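Local coordinates for protein putative alpha-L-fucosidase (Bacteroides thetaiotaomicron, PDB 4H41) that is of uncertain function but probably acts as an alpha-L-fucosidase, a glycoside hydrolase with a TIM-barrel fold that may help break down host glycans, at residues 109-120 against 155-163; 136-147 against 179-188. All coordinates share one frame; numbering follows the deposited sequence.

Contact 1 of 2, residues 109-120 against 155-163; sequences AEKYNMKFYFGL and KSFGGWYIS
Strands 115-119 and 157-162 run parallel, their axes 4.1 Å apart at closest approach and 32° askew. Five backbone hydrogen bonds join the two segments: Phe116 N gives to Ser156 O and Phe116 O takes Gly158 N, then Phe118 N gives to Gly159 O and Phe118 O takes Tyr161 N, and finally Leu120 N reaches Tyr161 O. Beyond the last rung, Ser163 OG donates to Leu120 O over 2.7 Å, coming from well above the carbonyl plane. These are the third and fourth strands of a closed eight-stranded parallel barrel. One sheet face carries Phe116, Phe118, Phe157 and Trp160; helices 101-111 and 136-151 cover its phenylalanines. Here Phe157 CZ abuts Phe118 CB at 3.6 Å, while Phe118 CD2 meets Trp160 CZ3 at 3.8 Å with the ring planes 81° apart. On the other face, Gly159 CA lies over the Tyr117 ring, 3.8 Å from its centroid; Tyr117 CG sits beside its backbone N (chi1 -80°), which helps bring the ring across that glycine. At the N-terminal end of the strand pair, Ser156 CB packs 3.7 Å from Ala109 CB, its OG bonded to Leu106 O. Glu110 OE1 accepts from two waters, one bound to Lys155 N and the other to Ser156 N.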
loop_
_atom_site.group_PDB
_atom_site.type_symbol
_atom_site.label_atom_id
_atom_site.label_comp_id
_atom_site.label_asym_id
_atom_site.label_seq_id
_atom_site.Cartn_x
_atom_site.Cartn_y
_atom_site.Cartn_z
ATOM N N ALA B 109 27.532 -10.020 7.941
ATOM C CA ALA B 109 28.384 -8.840 8.110
ATOM C C ALA B 109 29.841 -9.227 8.004
ATOM O O ALA B 109 30.612 -8.509 7.355
ATOM C CB ALA B 109 28.107 -8.149 9.439
ATOM N N GLU B 110 30.222 -10.384 8.562
ATOM C CA GLU B 110 31.613 -10.808 8.472
ATOM C C GLU B 110 31.979 -11.194 7.041
ATOM O O GLU B 110 33.048 -10.828 6.548
ATOM C CB GLU B 110 31.875 -11.972 9.412
ATOM C CG GLU B 110 33.330 -12.406 9.398
ATOM C CD GLU B 110 33.722 -13.427 10.439
ATOM O OE1 GLU B 110 32.844 -13.834 11.238
ATOM O OE2 GLU B 110 34.904 -13.847 10.424
ATOM N N LYS B 111 31.096 -11.897 6.376
ATOM C CA LYS B 111 31.308 -12.308 4.988
ATOM C C LYS B 111 31.555 -11.101 4.077
ATOM O O LYS B 111 32.425 -11.158 3.216
ATOM C CB LYS B 111 30.085 -13.081 4.488
ATOM C CG LYS B 111 30.269 -13.737 3.139
ATOM C CD LYS B 111 29.029 -14.519 2.757
ATOM C CE LYS B 111 29.107 -15.022 1.345
ATOM N NZ LYS B 111 27.920 -15.871 1.022
ATOM N N TYR B 112 30.805 -10.017 4.277
ATOM C CA TYR B 112 30.909 -8.834 3.413
ATOM C C TYR B 112 31.695 -7.701 4.051
ATOM O O TYR B 112 31.676 -6.593 3.535
ATOM C CB TYR B 112 29.499 -8.377 2.994
ATOM C CG TYR B 112 28.837 -9.405 2.108
ATOM C CD1 TYR B 112 29.228 -9.564 0.791
ATOM C CD2 TYR B 112 27.899 -10.297 2.619
ATOM C CE1 TYR B 112 28.702 -10.571 -0.003
ATOM C CE2 TYR B 112 27.340 -11.288 1.823
ATOM C CZ TYR B 112 27.765 -11.441 0.516
ATOM O OH TYR B 112 27.268 -12.433 -0.284
ATOM N N ASN B 113 32.460 -8.005 5.123
ATOM C CA ASN B 113 33.343 -7.098 5.819
ATOM C C ASN B 113 32.632 -5.799 6.216
ATOM O O ASN B 113 33.072 -4.689 5.911
ATOM C CB ASN B 113 34.600 -6.815 4.988
ATOM C CG ASN B 113 35.751 -6.278 5.827
ATOM O OD1 ASN B 113 35.957 -6.672 6.975
ATOM N ND2 ASN B 113 36.519 -5.357 5.294
HETATM N N MSE B 114 31.530 -5.955 6.915
HETATM C CA MSE B 114 30.753 -4.857 7.462
HETATM C C MSE B 114 30.763 -4.921 8.991
HETATM O O MSE B 114 31.005 -5.981 9.565
HETATM C CB MSE B 114 29.313 -4.907 6.933
HETATM C CG MSE B 114 29.201 -4.590 5.416
HETATM SE SE MSE B 114 27.444 -4.938 4.932
HETATM C CE MSE B 114 27.596 -4.832 3.031
ATOM N N LYS B 115 30.523 -3.787 9.647
ATOM C CA LYS B 115 30.337 -3.703 11.095
ATOM C C LYS B 115 28.863 -3.868 11.411
ATOM O O LYS B 115 28.016 -3.238 10.774
ATOM C CB LYS B 115 30.831 -2.374 11.662
ATOM C CG LYS B 115 32.335 -2.343 11.823
ATOM C CD LYS B 115 32.751 -1.150 12.675
ATOM C CE LYS B 115 34.232 -0.975 12.914
ATOM N NZ LYS B 115 35.136 -1.546 11.864
ATOM N N PHE B 116 28.548 -4.758 12.345
ATOM C CA PHE B 116 27.194 -4.997 12.792
ATOM C C PHE B 116 26.972 -4.253 14.113
ATOM O O PHE B 116 27.786 -4.398 15.031
ATOM C CB PHE B 116 26.935 -6.509 12.967
ATOM C CG PHE B 116 25.613 -6.848 13.611
ATOM C CD1 PHE B 116 25.520 -7.038 14.982
ATOM C CD2 PHE B 116 24.473 -7.019 12.848
ATOM C CE1 PHE B 116 24.321 -7.435 15.567
ATOM C CE2 PHE B 116 23.258 -7.356 13.447
ATOM C CZ PHE B 116 23.205 -7.614 14.792
ATOM N N TYR B 117 25.875 -3.492 14.201
ATOM C CA TYR B 117 25.433 -2.818 15.423
ATOM C C TYR B 117 24.185 -3.544 15.949
ATOM O O TYR B 117 23.237 -3.746 15.207
ATOM C CB TYR B 117 25.098 -1.348 15.203
ATOM C CG TYR B 117 26.284 -0.430 15.164
ATOM C CD1 TYR B 117 27.257 -0.557 14.176
ATOM C CD2 TYR B 117 26.389 0.640 16.048
ATOM C CE1 TYR B 117 28.335 0.330 14.105
ATOM C CE2 TYR B 117 27.460 1.530 15.983
ATOM C CZ TYR B 117 28.406 1.391 14.987
ATOM O OH TYR B 117 29.446 2.270 14.900
ATOM N N PHE B 118 24.172 -3.838 17.242
ATOM C CA PHE B 118 23.092 -4.534 17.925
ATOM C C PHE B 118 22.099 -3.544 18.516
ATOM O O PHE B 118 22.456 -2.770 19.379
ATOM C CB PHE B 118 23.699 -5.411 19.045
ATOM C CG PHE B 118 22.658 -6.228 19.765
ATOM C CD1 PHE B 118 22.266 -7.462 19.274
ATOM C CD2 PHE B 118 22.029 -5.737 20.904
ATOM C CE1 PHE B 118 21.305 -8.216 19.940
ATOM C CE2 PHE B 118 21.084 -6.511 21.593
ATOM C CZ PHE B 118 20.741 -7.744 21.111
ATOM N N GLY B 119 20.860 -3.585 18.058
ATOM C CA GLY B 119 19.806 -2.737 18.600
ATOM C C GLY B 119 19.261 -3.282 19.904
ATOM O O GLY B 119 18.918 -4.471 20.001
ATOM N N LEU B 120 19.084 -2.412 20.892
ATOM C CA LEU B 120 18.573 -2.846 22.182
ATOM C C LEU B 120 17.109 -3.247 22.104
ATOM O O LEU B 120 16.378 -2.909 21.170
ATOM C CB LEU B 120 18.792 -1.745 23.248
ATOM C CG LEU B 120 20.253 -1.390 23.545
ATOM C CD1 LEU B 120 20.350 -0.470 24.735
ATOM C CD2 LEU B 120 21.102 -2.670 23.780
ATOM N N LYS B 155 33.388 -11.721 15.104
ATOM C CA LYS B 155 34.276 -10.637 14.703
ATOM C C LYS B 155 33.524 -9.387 14.290
ATOM O O LYS B 155 33.977 -8.287 14.567
ATOM C CB LYS B 155 35.108 -11.151 13.510
ATOM C CG LYS B 155 36.093 -10.200 12.853
ATOM C CD LYS B 155 36.733 -10.943 11.699
ATOM C CE LYS B 155 37.674 -10.143 10.840
ATOM N NZ LYS B 155 38.140 -10.954 9.679
ATOM N N SER B 156 32.380 -9.545 13.629
ATOM C CA SER B 156 31.654 -8.406 13.079
ATOM C C SER B 156 30.803 -7.632 14.109
ATOM O O SER B 156 30.249 -6.608 13.758
ATOM C CB SER B 156 30.801 -8.882 11.924
ATOM O OG SER B 156 29.841 -9.809 12.401
ATOM N N PHE B 157 30.699 -8.095 15.362
ATOM C CA PHE B 157 29.946 -7.354 16.388
ATOM C C PHE B 157 30.722 -6.078 16.714
ATOM O O PHE B 157 31.724 -6.129 17.428
ATOM C CB PHE B 157 29.735 -8.234 17.632
ATOM C CG PHE B 157 28.657 -7.719 18.565
ATOM C CD1 PHE B 157 28.842 -6.554 19.298
ATOM C CD2 PHE B 157 27.497 -8.448 18.781
ATOM C CE1 PHE B 157 27.853 -6.087 20.167
ATOM C CE2 PHE B 157 26.527 -8.000 19.684
ATOM C CZ PHE B 157 26.712 -6.825 20.371
ATOM N N GLY B 158 30.272 -4.946 16.185
ATOM C CA GLY B 158 31.019 -3.707 16.275
ATOM C C GLY B 158 30.429 -2.517 16.963
ATOM O O GLY B 158 31.059 -1.462 16.970
ATOM N N GLY B 159 29.237 -2.653 17.487
ATOM C CA GLY B 159 28.575 -1.521 18.101
ATOM C C GLY B 159 27.196 -1.811 18.613
ATOM O O GLY B 159 26.670 -2.915 18.431
ATOM N N TRP B 160 26.625 -0.806 19.260
ATOM C CA TRP B 160 25.317 -0.866 19.888
ATOM C C TRP B 160 24.439 0.264 19.420
ATOM O O TRP B 160 24.892 1.403 19.325
ATOM C CB TRP B 160 25.474 -0.749 21.405
ATOM C CG TRP B 160 26.424 -1.743 22.006
ATOM C CD1 TRP B 160 27.761 -1.597 22.178
ATOM C CD2 TRP B 160 26.087 -3.038 22.534
ATOM N NE1 TRP B 160 28.269 -2.675 22.879
ATOM C CE2 TRP B 160 27.268 -3.591 23.079
ATOM C CE3 TRP B 160 24.897 -3.781 22.613
ATOM C CZ2 TRP B 160 27.297 -4.852 23.691
ATOM C CZ3 TRP B 160 24.920 -5.016 23.273
ATOM C CH2 TRP B 160 26.113 -5.536 23.798
ATOM N N TYR B 161 23.181 -0.028 19.162
ATOM C CA TYR B 161 22.200 0.971 18.793
ATOM C C TYR B 161 21.221 1.072 19.956
ATOM O O TYR B 161 20.564 0.083 20.304
ATOM C CB TYR B 161 21.513 0.633 17.459
ATOM C CG TYR B 161 20.292 1.487 17.225
ATOM C CD1 TYR B 161 20.391 2.876 17.160
ATOM C CD2 TYR B 161 19.029 0.923 17.156
ATOM C CE1 TYR B 161 19.264 3.674 16.993
ATOM C CE2 TYR B 161 17.896 1.708 16.942
ATOM C CZ TYR B 161 18.017 3.093 16.906
ATOM O OH TYR B 161 16.935 3.910 16.795
ATOM N N ILE B 162 21.143 2.239 20.581
ATOM C CA ILE B 162 20.234 2.480 21.721
ATOM C C ILE B 162 18.903 2.870 21.096
ATOM O O ILE B 162 18.741 3.983 20.589
ATOM C CB ILE B 162 20.850 3.523 22.681
ATOM C CG1 ILE B 162 22.206 3.016 23.223
ATOM C CG2 ILE B 162 19.885 3.836 23.830
ATOM C CD1 ILE B 162 23.075 4.078 23.763
ATOM N N SER B 163 18.000 1.887 21.009
ATOM C CA SER B 163 16.783 1.943 20.207
ATOM C C SER B 163 15.598 2.711 20.801
ATOM O O SER B 163 14.588 2.857 20.097
ATOM C CB SER B 163 16.338 0.514 19.860
ATOM O OG SER B 163 16.171 -0.232 21.047
HETATM O O HOH W 1 33.787 -14.322 13.793
HETATM O O HOH W 2 31.025 -12.258 12.590
#

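Contact 2 of 2, residues 136-147 against 179-188; sequences IEDNKYVIDEVW and AMGKQCKDIS
Trp147 meets Ile187 and Ser188 along its whole length. Trp147 CB touches Ile187 CD1 at 3.6 Å, and CG lies against Ile187 CG1. With CG anti to the backbone N (chi1 -174°), the indole lies over the C-terminal end of helix 179-187. Ile187 O sits above the five-membered part of one face; NE1 is close to that oxygen, but the angle is too poor for a hydrogen bond. Farther out, Ser188 CA is 3.7 Å from the centroid of the Trp147 six-membered ring, a CH-pi contact, and Ser188 CB comes within 3.4 Å of Trp147 CZ3 on the same face. Cut back to alanine, this position is likely to leave Ile187 CG1 and Ser188 CB without the indole that covers them, opening a gap at the helix end. The two helices are neighbours on the outside of the TIM barrel, nearly parallel at 16° with axes 10.1 Å apart at closest approach. Midway between them Ile143 packs its CG2 on Ile187 CG2 and its CD1 on Cys184 SG, both at 3.7 Å. Gln183, extended, carries its amide across to the partner helix: NE2 gives a nearly straight bond of 2.9 Å to a lone pair of Lys140 O, in the planes of both carbonyl and amide.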
loop_
_atom_site.group_PDB
_atom_site.type_symbol
_atom_site.label_atom_id
_atom_site.label_comp_id
_atom_site.label_asym_id
_atom_site.label_seq_id
_atom_site.Cartn_x
_atom_site.Cartn_y
_atom_site.Cartn_z
ATOM N N ILE B 136 15.161 0.190 30.753
ATOM C CA ILE B 136 16.467 -0.153 31.306
ATOM C C ILE B 136 16.545 -1.608 31.777
ATOM O O ILE B 136 17.510 -2.290 31.437
ATOM C CB ILE B 136 16.829 0.784 32.484
ATOM C CG1 ILE B 136 16.883 2.279 32.047
ATOM C CG2 ILE B 136 18.191 0.365 33.084
ATOM C CD1 ILE B 136 16.866 3.218 33.195
ATOM N N GLU B 137 15.580 -2.067 32.597
ATOM C CA GLU B 137 15.696 -3.361 33.267
ATOM C C GLU B 137 15.876 -4.553 32.338
ATOM O O GLU B 137 16.815 -5.322 32.560
ATOM C CB GLU B 137 14.518 -3.621 34.195
ATOM C CG GLU B 137 14.750 -4.815 35.112
ATOM C CD GLU B 137 13.944 -4.800 36.393
ATOM O OE1 GLU B 137 12.783 -4.328 36.360
ATOM O OE2 GLU B 137 14.468 -5.270 37.429
ATOM N N ASP B 138 15.020 -4.739 31.346
ATOM C CA ASP B 138 15.166 -5.910 30.434
ATOM C C ASP B 138 16.473 -5.838 29.676
ATOM O O ASP B 138 17.095 -6.867 29.453
ATOM C CB ASP B 138 14.020 -6.013 29.437
ATOM C CG ASP B 138 12.665 -6.362 30.037
ATOM O OD1 ASP B 138 12.627 -7.014 31.094
ATOM O OD2 ASP B 138 11.668 -5.885 29.523
ATOM N N ASN B 139 16.917 -4.610 29.300
ATOM C CA ASN B 139 18.167 -4.482 28.573
ATOM C C ASN B 139 19.365 -4.814 29.458
ATOM O O ASN B 139 20.359 -5.244 28.901
ATOM C CB ASN B 139 18.327 -3.150 27.918
ATOM C CG ASN B 139 17.607 -3.131 26.612
ATOM O OD1 ASN B 139 17.947 -3.898 25.673
ATOM N ND2 ASN B 139 16.532 -2.376 26.541
ATOM N N LYS B 140 19.268 -4.726 30.806
ATOM C CA LYS B 140 20.373 -5.187 31.645
ATOM C C LYS B 140 20.672 -6.662 31.388
ATOM O O LYS B 140 21.843 -7.048 31.330
ATOM C CB LYS B 140 20.101 -4.979 33.140
ATOM C CG LYS B 140 19.929 -3.536 33.536
ATOM C CD LYS B 140 20.098 -3.355 35.017
ATOM C CE LYS B 140 19.687 -1.959 35.403
ATOM N NZ LYS B 140 20.104 -1.584 36.778
ATOM N N TYR B 141 19.633 -7.475 31.219
ATOM C CA TYR B 141 19.784 -8.907 30.965
ATOM C C TYR B 141 20.141 -9.174 29.523
ATOM O O TYR B 141 20.977 -10.028 29.264
ATOM C CB TYR B 141 18.498 -9.656 31.311
ATOM C CG TYR B 141 18.180 -9.582 32.778
ATOM C CD1 TYR B 141 18.717 -10.501 33.675
ATOM C CD2 TYR B 141 17.397 -8.557 33.285
ATOM C CE1 TYR B 141 18.433 -10.431 35.037
ATOM C CE2 TYR B 141 17.122 -8.462 34.643
ATOM C CZ TYR B 141 17.647 -9.399 35.521
ATOM O OH TYR B 141 17.376 -9.300 36.865
ATOM N N VAL B 142 19.514 -8.448 28.579
ATOM C CA VAL B 142 19.771 -8.625 27.149
ATOM C C VAL B 142 21.217 -8.295 26.820
ATOM O O VAL B 142 21.879 -9.088 26.145
ATOM C CB VAL B 142 18.781 -7.807 26.285
ATOM C CG1 VAL B 142 19.231 -7.728 24.817
ATOM C CG2 VAL B 142 17.359 -8.388 26.381
ATOM N N ILE B 143 21.692 -7.113 27.232
ATOM C CA ILE B 143 23.081 -6.732 26.993
ATOM C C ILE B 143 24.036 -7.808 27.538
ATOM O O ILE B 143 24.939 -8.213 26.823
ATOM C CB ILE B 143 23.381 -5.334 27.592
ATOM C CG1 ILE B 143 22.570 -4.241 26.836
ATOM C CG2 ILE B 143 24.903 -5.001 27.546
ATOM C CD1 ILE B 143 22.410 -2.878 27.642
ATOM N N ASP B 144 23.831 -8.267 28.765
ATOM C CA ASP B 144 24.705 -9.271 29.402
ATOM C C ASP B 144 24.760 -10.584 28.590
ATOM O O ASP B 144 25.843 -11.042 28.236
ATOM C CB ASP B 144 24.235 -9.565 30.815
ATOM C CG ASP B 144 24.943 -10.768 31.441
ATOM O OD1 ASP B 144 26.191 -10.707 31.602
ATOM O OD2 ASP B 144 24.259 -11.816 31.673
ATOM N N GLU B 145 23.610 -11.112 28.197
ATOM C CA GLU B 145 23.587 -12.416 27.503
ATOM C C GLU B 145 24.076 -12.294 26.065
ATOM O O GLU B 145 24.785 -13.169 25.583
ATOM C CB GLU B 145 22.190 -13.090 27.591
ATOM C CG GLU B 145 21.098 -12.409 26.819
ATOM C CD GLU B 145 19.711 -13.015 26.909
ATOM O OE1 GLU B 145 19.417 -13.784 27.849
ATOM O OE2 GLU B 145 18.890 -12.659 26.039
ATOM N N VAL B 146 23.763 -11.191 25.406
ATOM C CA VAL B 146 24.173 -10.965 24.037
ATOM C C VAL B 146 25.696 -10.777 23.924
ATOM O O VAL B 146 26.282 -11.270 22.971
ATOM C CB VAL B 146 23.359 -9.791 23.448
ATOM C CG1 VAL B 146 24.061 -9.142 22.292
ATOM C CG2 VAL B 146 21.976 -10.303 23.051
ATOM N N TRP B 147 26.335 -10.104 24.859
ATOM C CA TRP B 147 27.804 -10.013 24.831
ATOM C C TRP B 147 28.419 -11.415 24.948
ATOM O O TRP B 147 29.335 -11.765 24.208
ATOM C CB TRP B 147 28.366 -9.124 25.947
ATOM C CG TRP B 147 29.846 -8.945 25.784
ATOM C CD1 TRP B 147 30.837 -9.532 26.527
ATOM C CD2 TRP B 147 30.496 -8.329 24.666
ATOM N NE1 TRP B 147 32.070 -9.248 25.980
ATOM C CE2 TRP B 147 31.889 -8.501 24.843
ATOM C CE3 TRP B 147 30.043 -7.563 23.581
ATOM C CZ2 TRP B 147 32.820 -8.023 23.916
ATOM C CZ3 TRP B 147 30.968 -7.113 22.656
ATOM C CH2 TRP B 147 32.339 -7.309 22.851
ATOM N N ALA B 179 22.290 4.880 31.390
ATOM C CA ALA B 179 22.422 3.520 31.925
ATOM C C ALA B 179 22.704 2.507 30.843
ATOM O O ALA B 179 23.573 1.647 31.007
ATOM C CB ALA B 179 21.169 3.128 32.688
HETATM N N MSE B 180 21.991 2.598 29.742
HETATM C CA MSE B 180 22.142 1.629 28.649
HETATM C C MSE B 180 23.452 1.829 27.940
HETATM O O MSE B 180 24.169 0.856 27.747
HETATM C CB MSE B 180 20.939 1.722 27.698
HETATM C CG MSE B 180 19.664 1.250 28.388
HETATM SE SE MSE B 180 17.988 1.346 27.378
HETATM C CE MSE B 180 18.063 3.208 26.800
ATOM N N GLY B 181 23.825 3.085 27.650
ATOM C CA GLY B 181 25.128 3.348 27.043
ATOM C C GLY B 181 26.282 2.886 27.891
ATOM O O GLY B 181 27.229 2.292 27.376
ATOM N N LYS B 182 26.218 3.145 29.197
ATOM C CA LYS B 182 27.304 2.728 30.101
ATOM C C LYS B 182 27.454 1.207 30.127
ATOM O O LYS B 182 28.580 0.711 30.105
ATOM C CB LYS B 182 27.061 3.242 31.519
ATOM C CG LYS B 182 28.184 2.823 32.479
ATOM C CD LYS B 182 28.169 3.547 33.778
ATOM C CE LYS B 182 29.100 2.877 34.799
ATOM N NZ LYS B 182 30.522 2.915 34.348
ATOM N N GLN B 183 26.347 0.468 30.231
ATOM C CA GLN B 183 26.446 -0.997 30.282
ATOM C C GLN B 183 26.998 -1.549 28.980
ATOM O O GLN B 183 27.856 -2.409 28.995
ATOM C CB GLN B 183 25.121 -1.646 30.600
ATOM C CG GLN B 183 25.311 -3.109 31.011
ATOM C CD GLN B 183 24.021 -3.838 31.158
ATOM O OE1 GLN B 183 22.950 -3.237 31.080
ATOM N NE2 GLN B 183 24.095 -5.170 31.257
ATOM N N CYS B 184 26.536 -1.031 27.849
ATOM C CA CYS B 184 27.061 -1.441 26.540
ATOM C C CYS B 184 28.576 -1.233 26.458
ATOM O O CYS B 184 29.325 -2.113 26.020
ATOM C CB CYS B 184 26.353 -0.662 25.439
ATOM S SG CYS B 184 24.626 -1.135 25.235
ATOM N N LYS B 185 29.021 -0.060 26.829
ATOM C CA LYS B 185 30.437 0.274 26.736
ATOM C C LYS B 185 31.286 -0.534 27.702
ATOM O O LYS B 185 32.343 -1.017 27.317
ATOM C CB LYS B 185 30.660 1.767 26.989
ATOM C CG LYS B 185 30.228 2.583 25.777
ATOM C CD LYS B 185 30.926 3.872 25.644
ATOM C CE LYS B 185 30.661 4.506 24.293
ATOM N NZ LYS B 185 31.606 4.015 23.267
ATOM N N ASP B 186 30.828 -0.671 28.934
ATOM C CA ASP B 186 31.557 -1.441 29.959
ATOM C C ASP B 186 31.724 -2.893 29.567
ATOM O O ASP B 186 32.831 -3.412 29.651
ATOM C CB ASP B 186 30.819 -1.391 31.302
ATOM C CG ASP B 186 30.956 -0.091 32.070
ATOM O OD1 ASP B 186 31.797 0.744 31.686
ATOM O OD2 ASP B 186 30.220 0.090 33.064
ATOM N N ILE B 187 30.630 -3.555 29.113
ATOM C CA ILE B 187 30.699 -4.978 28.827
ATOM C C ILE B 187 31.522 -5.256 27.590
ATOM O O ILE B 187 32.065 -6.342 27.471
ATOM C CB ILE B 187 29.278 -5.609 28.724
ATOM C CG1 ILE B 187 29.315 -7.098 29.095
ATOM C CG2 ILE B 187 28.625 -5.369 27.332
ATOM C CD1 ILE B 187 28.032 -7.682 29.275
ATOM N N SER B 188 31.558 -4.324 26.629
ATOM C CA SER B 188 32.209 -4.571 25.341
ATOM C C SER B 188 33.563 -3.896 25.216
ATOM O O SER B 188 34.128 -3.877 24.119
ATOM C CB SER B 188 31.306 -4.096 24.209
ATOM O OG SER B 188 31.182 -2.683 24.188
HETATM O O HOH W 3 20.242 -1.370 30.670
#

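How the contacts relate
From the N terminus the chain passes through 109-120, then helix 136-151, then strand 157-162, which returns beside strand 115-119 and closes contact 1 as a beta-alpha-beta crossover. Helix 173-187 follows and closes contact 2 by lying against helix 136-151. The segments alternate, so the two loops cross: the helix that links the strands of contact 1 is itself half of contact 2. The interface between barrel wall and outer helices joins them. Val146 CG2 packs on Phe118 CZ, Asn139 OD1 lies near Leu120 CB while bonding to Tyr121 N, and Trp160 NE1 probably hydrogen-bonds to Ser188 OG at 3.2 Å.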